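Probable TonB-dependent siderophore receptor PirA (Acinetobacter baumannii, PDB 5FR8) probably carries out the first step of iron uptake, binding iron-chelating siderophores, possibly including ferric enterobactin, at the outer membrane for TonB-dependent import. Local coordinates at residues 172-178 with 723-729; 476-482 with 500-506; 546-552 with 565-571. One frame throughout, in Å; residues are numbered along the deposited sequence.

Overall arrangement
Contact 1 (172-178 with 723-729) seals the transmembrane barrel by pairing its first strand, 167-177, with its last, 724-731. Contacts 2 and 3 lie on the opposite side of the chain's centre; their centres are about 46 and 54 Å from that of contact 1. They are neighbours of each other, with centres about 14 Å apart: strand 498-501 of contact 2 runs parallel to the strand of contact 3 that begins at 564, and Gln501 N probably donates to Leu570 O. Contact 2 also reaches the plug through Tyr481. A bound C8E detergent molecule lies about 13 Å from the side chain of Arg723, too far for contact.

Contact 1 (172-178 with 723-729); sequences FYTSQPE and RAYYASL
Glu178 OE2 is gripped from segment 723-729 by two groups. Tyr725 OH donates to it over 2.5 Å on the anti lone pair, the one facing away from OE1, and Arg723 NH1 forms a salt bridge with it at 2.8 Å, whose hydrogen bond is weak. The Glu178 and Arg723 side chains lie side by side and point the same way, with their end planes turned 44° apart. Arg723 has its CG trans to the backbone N (chi1 -163°) and bends at chi3, which carries NH1 to the carboxylate while NE donates to Leu702 O. The guanidinium is thus bonded through both NH1 and NE, and the positive charge probably helps keep Glu178 ionised.

Behind this cluster the two strands run antiparallel. Thr174 N donates to Ala727 O and Ala727 N to Thr174 O, both over 3.0 Å, and Gln176 N and Tyr725 O continue the ladder at 2.7 Å. On the face bearing Tyr173, Ser175 and Tyr726, the Tyr173 phenol crosses the Tyr726 side chain obliquely, its OH 3.6 Å from Tyr726 CB and its CE2 4.0 Å from Tyr726 CD1. Tyr173 also packs on Pro53 and Arg55 of the plug. On the other face Gln176 NE2 donates to Thr174 OG1 along the same strand, and that hydroxyl is further bonded to Asn186 of the adjoining strand. Pairing between the first and last strands, the latter within the predicted TonB C-terminal box, is the barrel closure of TonB-dependent receptors.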
loop_
_atom_site.group_PDB
_atom_site.type_symbol
_atom_site.label_atom_id
_atom_site.label_comp_id
_atom_site.label_asym_id
_atom_site.label_seq_id
_atom_site.Cartn_x
_atom_site.Cartn_y
_atom_site.Cartn_z
ATOM N N PHE A 172 -20.029 12.921 -10.404
ATOM C CA PHE A 172 -20.396 13.129 -9.007
ATOM C C PHE A 172 -20.577 11.763 -8.404
ATOM O O PHE A 172 -20.778 10.775 -9.118
ATOM C CB PHE A 172 -21.719 13.892 -8.870
ATOM C CG PHE A 172 -21.676 15.317 -9.391
ATOM C CD1 PHE A 172 -21.633 15.576 -10.753
ATOM C CD2 PHE A 172 -21.703 16.391 -8.523
ATOM C CE1 PHE A 172 -21.592 16.877 -11.237
ATOM C CE2 PHE A 172 -21.669 17.691 -8.999
ATOM C CZ PHE A 172 -21.611 17.934 -10.356
ATOM N N TYR A 173 -20.512 11.692 -7.091
ATOM C CA TYR A 173 -20.787 10.445 -6.402
ATOM C C TYR A 173 -21.180 10.731 -4.976
ATOM O O TYR A 173 -20.693 11.674 -4.362
ATOM C CB TYR A 173 -19.560 9.524 -6.411
ATOM C CG TYR A 173 -19.683 8.328 -5.470
ATOM C CD1 TYR A 173 -19.502 8.473 -4.095
ATOM C CD2 TYR A 173 -19.973 7.069 -5.963
ATOM C CE1 TYR A 173 -19.609 7.396 -3.239
ATOM C CE2 TYR A 173 -20.081 5.987 -5.123
ATOM C CZ TYR A 173 -19.898 6.154 -3.760
ATOM O OH TYR A 173 -20.012 5.069 -2.915
ATOM N N THR A 174 -22.055 9.900 -4.437
ATOM C CA THR A 174 -22.416 10.024 -3.038
ATOM C C THR A 174 -22.696 8.656 -2.483
ATOM O O THR A 174 -23.202 7.799 -3.189
ATOM C CB THR A 174 -23.633 10.951 -2.876
ATOM O OG1 THR A 174 -23.940 11.099 -1.488
ATOM C CG2 THR A 174 -24.827 10.406 -3.642
ATOM N N SER A 175 -22.345 8.443 -1.228
ATOM C CA SER A 175 -22.713 7.211 -0.533
ATOM C C SER A 175 -23.451 7.574 0.744
ATOM O O SER A 175 -23.059 8.513 1.433
ATOM C CB SER A 175 -21.470 6.387 -0.187
ATOM O OG SER A 175 -21.646 5.672 1.030
ATOM N N GLN A 176 -24.489 6.811 1.068
ATOM C CA GLN A 176 -25.410 7.173 2.137
ATOM C C GLN A 176 -25.776 5.989 3.048
ATOM O O GLN A 176 -26.751 5.264 2.796
ATOM C CB GLN A 176 -26.672 7.753 1.513
ATOM C CG GLN A 176 -26.466 9.109 0.867
ATOM C CD GLN A 176 -25.998 10.142 1.871
ATOM O OE1 GLN A 176 -26.292 10.044 3.057
ATOM N NE2 GLN A 176 -25.247 11.129 1.400
ATOM N N PRO A 177 -24.996 5.793 4.113
ATOM C CA PRO A 177 -25.149 4.627 4.967
ATOM C C PRO A 177 -26.452 4.683 5.729
ATOM O O PRO A 177 -26.805 5.748 6.218
ATOM C CB PRO A 177 -23.971 4.730 5.944
ATOM C CG PRO A 177 -23.003 5.638 5.301
ATOM C CD PRO A 177 -23.828 6.600 4.490
ATOM N N GLU A 178 -27.152 3.550 5.821
ATOM C CA GLU A 178 -28.356 3.438 6.634
ATOM C C GLU A 178 -28.056 3.866 8.050
ATOM O O GLU A 178 -28.807 4.633 8.639
ATOM C CB GLU A 178 -28.848 1.984 6.698
ATOM C CG GLU A 178 -30.067 1.690 5.846
ATOM C CD GLU A 178 -30.591 0.287 6.046
ATOM O OE1 GLU A 178 -30.348 -0.316 7.117
ATOM O OE2 GLU A 178 -31.243 -0.210 5.110
ATOM N N ARG A 723 -24.997 -1.455 5.640
ATOM C CA ARG A 723 -25.694 -1.216 4.380
ATOM C C ARG A 723 -25.607 0.270 3.998
ATOM O O ARG A 723 -25.756 1.155 4.846
ATOM C CB ARG A 723 -27.163 -1.687 4.466
ATOM C CG ARG A 723 -27.830 -1.865 3.109
ATOM C CD ARG A 723 -29.344 -1.983 3.207
ATOM N NE ARG A 723 -29.803 -3.335 3.538
ATOM C CZ ARG A 723 -30.335 -3.705 4.702
ATOM N NH1 ARG A 723 -30.498 -2.841 5.701
ATOM N NH2 ARG A 723 -30.713 -4.958 4.867
ATOM N N ALA A 724 -25.336 0.525 2.721
ATOM C CA ALA A 724 -25.165 1.885 2.227
ATOM C C ALA A 724 -25.725 2.007 0.819
ATOM O O ALA A 724 -25.442 1.176 -0.042
ATOM C CB ALA A 724 -23.697 2.274 2.241
ATOM N N TYR A 725 -26.539 3.038 0.606
ATOM C CA TYR A 725 -27.079 3.324 -0.706
ATOM C C TYR A 725 -26.229 4.410 -1.328
ATOM O O TYR A 725 -25.964 5.445 -0.709
ATOM C CB TYR A 725 -28.536 3.773 -0.619
ATOM C CG TYR A 725 -29.405 2.910 0.280
ATOM C CD1 TYR A 725 -30.023 1.762 -0.200
ATOM C CD2 TYR A 725 -29.612 3.257 1.611
ATOM C CE1 TYR A 725 -30.815 0.985 0.623
ATOM C CE2 TYR A 725 -30.402 2.493 2.439
ATOM C CZ TYR A 725 -31.001 1.356 1.946
ATOM O OH TYR A 725 -31.781 0.597 2.785
ATOM N N TYR A 726 -25.807 4.168 -2.560
ATOM C CA TYR A 726 -24.918 5.074 -3.240
ATOM C C TYR A 726 -25.398 5.334 -4.678
ATOM O O TYR A 726 -26.233 4.581 -5.204
ATOM C CB TYR A 726 -23.510 4.495 -3.206
ATOM C CG TYR A 726 -23.342 3.234 -4.017
ATOM C CD1 TYR A 726 -22.989 3.296 -5.362
ATOM C CD2 TYR A 726 -23.531 1.984 -3.455
ATOM C CE1 TYR A 726 -22.820 2.152 -6.124
ATOM C CE2 TYR A 726 -23.383 0.830 -4.213
ATOM C CZ TYR A 726 -23.023 0.923 -5.546
ATOM O OH TYR A 726 -22.841 -0.207 -6.314
ATOM N N ALA A 727 -24.901 6.422 -5.282
ATOM C CA ALA A 727 -25.253 6.805 -6.662
ATOM C C ALA A 727 -24.205 7.722 -7.283
ATOM O O ALA A 727 -23.599 8.526 -6.591
ATOM C CB ALA A 727 -26.615 7.474 -6.705
ATOM N N SER A 728 -23.996 7.587 -8.588
ATOM C CA SER A 728 -22.998 8.382 -9.293
ATOM C C SER A 728 -23.491 8.752 -10.682
ATOM O O SER A 728 -23.962 7.886 -11.415
ATOM C CB SER A 728 -21.692 7.603 -9.418
ATOM O OG SER A 728 -21.808 6.559 -10.374
ATOM N N LEU A 729 -23.377 10.029 -11.047
ATOM C CA LEU A 729 -23.765 10.468 -12.383
ATOM C C LEU A 729 -22.636 11.238 -13.072
ATOM O O LEU A 729 -21.917 12.032 -12.452
ATOM C CB LEU A 729 -25.052 11.286 -12.340
ATOM C CG LEU A 729 -24.921 12.788 -12.125
ATOM C CD1 LEU A 729 -24.666 13.487 -13.451
ATOM C CD2 LEU A 729 -26.179 13.338 -11.483
#

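Contact 2 (476-482 with 500-506); sequences QNAEGYL and LQGNGDL
Leu482 and Gln501 face each other as a non-hydrogen-bonded antiparallel pair, reached after segment 476-482 leaves its helix at Ala478 and makes a type I turn from Ala478 to Tyr481. Gly502 N donates to Tyr481 O next to this pair, and farther along Asn503 N donates to Gln476 O at 2.9 Å. Between these two bonds Gly502 CA lies against Ala478 O.

Gln501 does most of the side-chain work. Its chain is extended, with CG trans to the backbone N (chi1 -171°), and this sends the amide across to the turn, where NE2 meets Glu479 O at 2.9 Å. The donor sits in the carbonyl plane on a lone pair, and the acceptor lies close to the amide's own plane; NE2 also makes a weak bond to Leu400 O. Leu482 runs alongside the aliphatic part of Gln501, its CD2 3.4 Å from Gln501 CB. At the far end Leu506 CD1 packs against Gln476, 3.4 Å from Gln476 O. Asn503 OD1 accepts from Asp505 N in an Asx turn, while its ND2 reaches Trp572 O. Tyr481 OH is hydrogen-bonded to Arg111 NH1 and Tyr112 O of the plug.

Backbone carbonyls supply every acceptor of the hydrogen bonds between the segments, consistent with a mostly buried joint set largely by the course of the main chain, with the Gln501 amide tying the turn to the strand.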
loop_
_atom_site.group_PDB
_atom_site.type_symbol
_atom_site.label_atom_id
_atom_site.label_comp_id
_atom_site.label_asym_id
_atom_site.label_seq_id
_atom_site.Cartn_x
_atom_site.Cartn_y
_atom_site.Cartn_z
ATOM N N GLN A 476 14.053 2.615 10.308
ATOM C CA GLN A 476 14.779 1.394 10.598
ATOM C C GLN A 476 16.290 1.566 10.477
ATOM O O GLN A 476 17.048 0.911 11.200
ATOM C CB GLN A 476 14.334 0.302 9.628
ATOM C CG GLN A 476 12.880 -0.093 9.812
ATOM C CD GLN A 476 12.404 -1.040 8.744
ATOM O OE1 GLN A 476 12.864 -0.975 7.614
ATOM N NE2 GLN A 476 11.458 -1.900 9.088
ATOM N N ASN A 477 16.726 2.406 9.541
ATOM C CA ASN A 477 18.167 2.649 9.354
ATOM C C ASN A 477 18.787 3.635 10.330
ATOM O O ASN A 477 19.964 3.539 10.658
ATOM C CB ASN A 477 18.452 3.177 7.957
ATOM C CG ASN A 477 18.968 2.108 7.044
ATOM O OD1 ASN A 477 19.279 1.004 7.494
ATOM N ND2 ASN A 477 19.091 2.429 5.763
ATOM N N ALA A 478 17.982 4.573 10.795
ATOM C CA ALA A 478 18.500 5.795 11.376
ATOM C C ALA A 478 18.951 5.649 12.817
ATOM O O ALA A 478 18.135 5.375 13.687
ATOM C CB ALA A 478 17.439 6.877 11.280
ATOM N N GLU A 479 20.236 5.887 13.075
ATOM C CA GLU A 479 20.753 5.810 14.442
ATOM C C GLU A 479 20.139 6.868 15.371
ATOM O O GLU A 479 20.178 6.738 16.600
ATOM C CB GLU A 479 22.286 5.865 14.447
ATOM C CG GLU A 479 22.926 4.485 14.296
ATOM C CD GLU A 479 24.410 4.519 14.018
ATOM O OE1 GLU A 479 25.045 5.574 14.255
ATOM O OE2 GLU A 479 24.942 3.483 13.561
ATOM N N GLY A 480 19.523 7.882 14.784
ATOM C CA GLY A 480 18.972 8.990 15.564
ATOM C C GLY A 480 17.530 8.755 15.961
ATOM O O GLY A 480 16.928 9.589 16.654
ATOM N N TYR A 481 16.990 7.604 15.553
ATOM C CA TYR A 481 15.646 7.178 15.968
ATOM C C TYR A 481 15.723 6.216 17.192
ATOM O O TYR A 481 16.204 5.084 17.077
ATOM C CB TYR A 481 14.931 6.535 14.772
ATOM C CG TYR A 481 13.470 6.165 14.984
ATOM C CD1 TYR A 481 12.605 7.035 15.628
ATOM C CD2 TYR A 481 12.957 4.945 14.511
ATOM C CE1 TYR A 481 11.270 6.700 15.822
ATOM C CE2 TYR A 481 11.628 4.611 14.698
ATOM C CZ TYR A 481 10.788 5.492 15.360
ATOM O OH TYR A 481 9.469 5.212 15.566
ATOM N N LEU A 482 15.282 6.686 18.364
ATOM C CA LEU A 482 15.237 5.860 19.574
ATOM C C LEU A 482 13.830 5.873 20.136
ATOM O O LEU A 482 13.177 6.918 20.134
ATOM C CB LEU A 482 16.211 6.384 20.640
ATOM C CG LEU A 482 17.709 6.146 20.418
ATOM C CD1 LEU A 482 18.521 7.139 21.219
ATOM C CD2 LEU A 482 18.107 4.734 20.796
ATOM N N LEU A 500 15.005 0.809 21.796
ATOM C CA LEU A 500 15.135 0.330 20.429
ATOM C C LEU A 500 15.695 1.436 19.557
ATOM O O LEU A 500 15.080 2.493 19.406
ATOM C CB LEU A 500 13.777 -0.117 19.891
ATOM C CG LEU A 500 13.774 -0.596 18.444
ATOM C CD1 LEU A 500 14.596 -1.865 18.309
ATOM C CD2 LEU A 500 12.353 -0.824 17.958
ATOM N N GLN A 501 16.862 1.176 18.976
ATOM C CA GLN A 501 17.547 2.153 18.138
ATOM C C GLN A 501 17.543 1.720 16.679
ATOM O O GLN A 501 17.508 0.531 16.390
ATOM C CB GLN A 501 18.990 2.304 18.613
ATOM C CG GLN A 501 19.722 3.458 17.958
ATOM C CD GLN A 501 21.059 3.718 18.589
ATOM O OE1 GLN A 501 21.663 2.828 19.192
ATOM N NE2 GLN A 501 21.521 4.957 18.483
ATOM N N GLY A 502 17.590 2.679 15.762
ATOM C CA GLY A 502 17.797 2.361 14.352
ATOM C C GLY A 502 19.179 1.778 14.108
ATOM O O GLY A 502 20.065 1.875 14.950
ATOM N N ASN A 503 19.355 1.170 12.939
ATOM C CA ASN A 503 20.572 0.427 12.608
ATOM C C ASN A 503 21.032 0.713 11.187
ATOM O O ASN A 503 20.342 0.361 10.230
ATOM C CB ASN A 503 20.279 -1.064 12.747
ATOM C CG ASN A 503 21.503 -1.928 12.596
ATOM O OD1 ASN A 503 22.589 -1.446 12.316
ATOM N ND2 ASN A 503 21.322 -3.224 12.779
ATOM N N GLY A 504 22.199 1.341 11.052
ATOM C CA GLY A 504 22.740 1.662 9.734
ATOM C C GLY A 504 23.337 0.463 9.027
ATOM O O GLY A 504 23.646 0.547 7.825
ATOM N N ASP A 505 23.502 -0.642 9.772
ATOM C CA ASP A 505 24.228 -1.837 9.315
ATOM C C ASP A 505 23.296 -3.002 8.977
ATOM O O ASP A 505 23.752 -4.120 8.699
ATOM C CB ASP A 505 25.284 -2.279 10.348
ATOM C CG ASP A 505 26.480 -1.304 10.444
ATOM O OD1 ASP A 505 26.722 -0.494 9.512
ATOM O OD2 ASP A 505 27.189 -1.348 11.472
ATOM N N LEU A 506 21.996 -2.727 8.979
ATOM C CA LEU A 506 21.008 -3.656 8.440
ATOM C C LEU A 506 21.294 -4.062 6.984
ATOM O O LEU A 506 21.657 -3.218 6.154
ATOM C CB LEU A 506 19.624 -3.003 8.462
ATOM C CG LEU A 506 18.866 -2.929 9.783
ATOM C CD1 LEU A 506 17.625 -2.053 9.644
ATOM C CD2 LEU A 506 18.490 -4.326 10.266
#

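Contact 3 (546-552 with 565-571); sequences VVGTVDG and TKWNILR
Ile569 packs closely against segment 546-552, whereas the face that bears Thr549, Asp551 and Lys566 is looser and lies largely on the surface. The tight side is mainly apolar, centred on Ile569, Val550 and Trp567, with Val547 at its surface margin. Ile569 CG2 meets Val547 CG2 at 3.6 Å, the two side chains crossing at about a right angle. With CG1 beside its own backbone N (chi1 -56°), Ile569 sends CD1 across Gly548 to within 3.7 Å of Thr549 C. Val550 carries this packing onward, its CG1 4.0 Å from Trp567 CB. One face of the Trp567 indole takes Thr565 CG2 toward its rim, and Val550 O lies at its edge. Helix 396-400 adds to this side, Tyr396 meeting Trp567 edge-to-face and Leu400 touching Ile569.

From the looser face, Thr549 OG1 donates to Trp567 O at 2.7 Å from above the carbonyl plane. This adds to the ladder bond from Val550 N, 3.2 Å from Trp567 O and within that plane, so one carbonyl takes two donors. The methylene of Lys566 CG lies 3.5 Å from Thr549 OG1, but the ammonium stands out from the sheet: Lys566 NZ stays 6.9 Å from Asp551 OD1, and no salt bridge forms.

The two faces thus differ in character. The hairpin's cohesion probably comes from the ladder, in which Trp567 N to Val550 O is nearly straight at 167°, and from apolar packing on one face; the charges on the other probably contribute little to holding the strands together.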
loop_
_atom_site.group_PDB
_atom_site.type_symbol
_atom_site.label_atom_id
_atom_site.label_comp_id
_atom_site.label_asym_id
_atom_site.label_seq_id
_atom_site.Cartn_x
_atom_site.Cartn_y
_atom_site.Cartn_z
ATOM N N VAL A 546 20.073 -8.121 23.025
ATOM C CA VAL A 546 20.639 -6.922 23.634
ATOM C C VAL A 546 22.068 -6.734 23.150
ATOM O O VAL A 546 22.964 -7.488 23.517
ATOM C CB VAL A 546 20.597 -6.985 25.178
ATOM C CG1 VAL A 546 19.160 -6.993 25.642
ATOM C CG2 VAL A 546 21.303 -8.225 25.708
ATOM N N VAL A 547 22.271 -5.726 22.315
ATOM C CA VAL A 547 23.605 -5.416 21.780
ATOM C C VAL A 547 24.541 -4.726 22.792
ATOM O O VAL A 547 25.744 -4.595 22.540
ATOM C CB VAL A 547 23.503 -4.516 20.537
ATOM C CG1 VAL A 547 22.678 -5.197 19.458
ATOM C CG2 VAL A 547 22.911 -3.156 20.899
ATOM N N GLY A 548 23.982 -4.268 23.916
ATOM C CA GLY A 548 24.774 -3.650 24.969
ATOM C C GLY A 548 23.885 -2.875 25.904
ATOM O O GLY A 548 22.666 -2.945 25.811
ATOM N N THR A 549 24.480 -2.114 26.806
ATOM C CA THR A 549 23.694 -1.398 27.794
ATOM C C THR A 549 24.178 0.048 27.959
ATOM O O THR A 549 25.316 0.350 27.615
ATOM C CB THR A 549 23.752 -2.147 29.122
ATOM O OG1 THR A 549 22.895 -1.503 30.063
ATOM C CG2 THR A 549 25.174 -2.193 29.663
ATOM N N VAL A 550 23.309 0.939 28.455
ATOM C CA VAL A 550 23.679 2.355 28.685
ATOM C C VAL A 550 22.976 2.945 29.901
ATOM O O VAL A 550 21.824 2.599 30.172
ATOM C CB VAL A 550 23.333 3.257 27.473
ATOM C CG1 VAL A 550 21.829 3.316 27.231
ATOM C CG2 VAL A 550 23.880 4.663 27.672
ATOM N N ASP A 551 23.662 3.851 30.610
ATOM C CA ASP A 551 23.104 4.526 31.794
ATOM C C ASP A 551 22.599 5.916 31.475
ATOM O O ASP A 551 23.366 6.791 31.080
ATOM C CB ASP A 551 24.138 4.631 32.908
ATOM C CG ASP A 551 24.199 3.390 33.755
ATOM O OD1 ASP A 551 23.120 2.833 34.083
ATOM O OD2 ASP A 551 25.332 2.972 34.080
ATOM N N GLY A 552 21.301 6.116 31.679
ATOM C CA GLY A 552 20.627 7.326 31.250
ATOM C C GLY A 552 20.087 8.131 32.415
ATOM O O GLY A 552 19.282 7.663 33.220
ATOM N N THR A 565 19.313 5.182 34.976
ATOM C CA THR A 565 18.585 3.986 34.665
ATOM C C THR A 565 19.407 3.159 33.696
ATOM O O THR A 565 19.833 3.646 32.665
ATOM C CB THR A 565 17.224 4.341 34.060
ATOM O OG1 THR A 565 16.590 5.324 34.890
ATOM C CG2 THR A 565 16.341 3.113 33.970
ATOM N N LYS A 566 19.646 1.907 34.054
ATOM C CA LYS A 566 20.332 0.999 33.180
ATOM C C LYS A 566 19.328 0.564 32.123
ATOM O O LYS A 566 18.281 0.020 32.448
ATOM C CB LYS A 566 20.834 -0.190 33.985
ATOM C CG LYS A 566 22.069 -0.830 33.412
ATOM C CD LYS A 566 22.621 -1.796 34.437
ATOM C CE LYS A 566 23.751 -2.639 33.866
ATOM N NZ LYS A 566 23.666 -4.062 34.306
ATOM N N TRP A 567 19.631 0.852 30.863
ATOM C CA TRP A 567 18.759 0.462 29.770
ATOM C C TRP A 567 19.384 -0.699 29.000
ATOM O O TRP A 567 20.605 -0.739 28.785
ATOM C CB TRP A 567 18.516 1.638 28.806
ATOM C CG TRP A 567 17.652 2.732 29.365
ATOM C CD1 TRP A 567 18.079 3.854 29.989
ATOM C CD2 TRP A 567 16.217 2.806 29.343
ATOM N NE1 TRP A 567 17.008 4.622 30.364
ATOM C CE2 TRP A 567 15.854 3.993 29.983
ATOM C CE3 TRP A 567 15.211 1.983 28.842
ATOM C CZ2 TRP A 567 14.529 4.382 30.136
ATOM C CZ3 TRP A 567 13.887 2.375 28.997
ATOM C CH2 TRP A 567 13.561 3.554 29.637
ATOM N N ASN A 568 18.536 -1.625 28.566
ATOM C CA ASN A 568 18.932 -2.661 27.626
ATOM C C ASN A 568 18.763 -2.100 26.221
ATOM O O ASN A 568 17.733 -1.489 25.905
ATOM C CB ASN A 568 18.080 -3.922 27.818
ATOM C CG ASN A 568 18.271 -4.535 29.189
ATOM O OD1 ASN A 568 19.372 -4.938 29.530
ATOM N ND2 ASN A 568 17.226 -4.558 29.993
ATOM N N ILE A 569 19.781 -2.269 25.389
ATOM C CA ILE A 569 19.740 -1.708 24.058
ATOM C C ILE A 569 19.426 -2.788 23.033
ATOM O O ILE A 569 20.238 -3.696 22.786
ATOM C CB ILE A 569 21.078 -1.070 23.673
ATOM C CG1 ILE A 569 21.496 -0.010 24.680
ATOM C CG2 ILE A 569 20.992 -0.480 22.281
ATOM C CD1 ILE A 569 22.947 0.404 24.532
ATOM N N LEU A 570 18.255 -2.667 22.420
ATOM C CA LEU A 570 17.899 -3.471 21.253
ATOM C C LEU A 570 18.053 -2.616 20.012
ATOM O O LEU A 570 18.016 -1.391 20.093
ATOM C CB LEU A 570 16.442 -3.925 21.361
ATOM C CG LEU A 570 16.094 -4.709 22.628
ATOM C CD1 LEU A 570 14.589 -4.735 22.880
ATOM C CD2 LEU A 570 16.686 -6.114 22.554
ATOM N N ARG A 571 18.191 -3.242 18.860
ATOM C CA ARG A 571 18.146 -2.485 17.622
ATOM C C ARG A 571 17.351 -3.205 16.531
ATOM O O ARG A 571 17.264 -4.425 16.511
ATOM C CB ARG A 571 19.572 -2.184 17.139
ATOM C CG ARG A 571 20.498 -3.376 17.192
ATOM C CD ARG A 571 21.793 -3.148 16.424
ATOM N NE ARG A 571 22.185 -4.356 15.692
ATOM C CZ ARG A 571 23.249 -4.448 14.908
ATOM N NH1 ARG A 571 24.049 -3.403 14.745
ATOM N NH2 ARG A 571 23.513 -5.591 14.287
#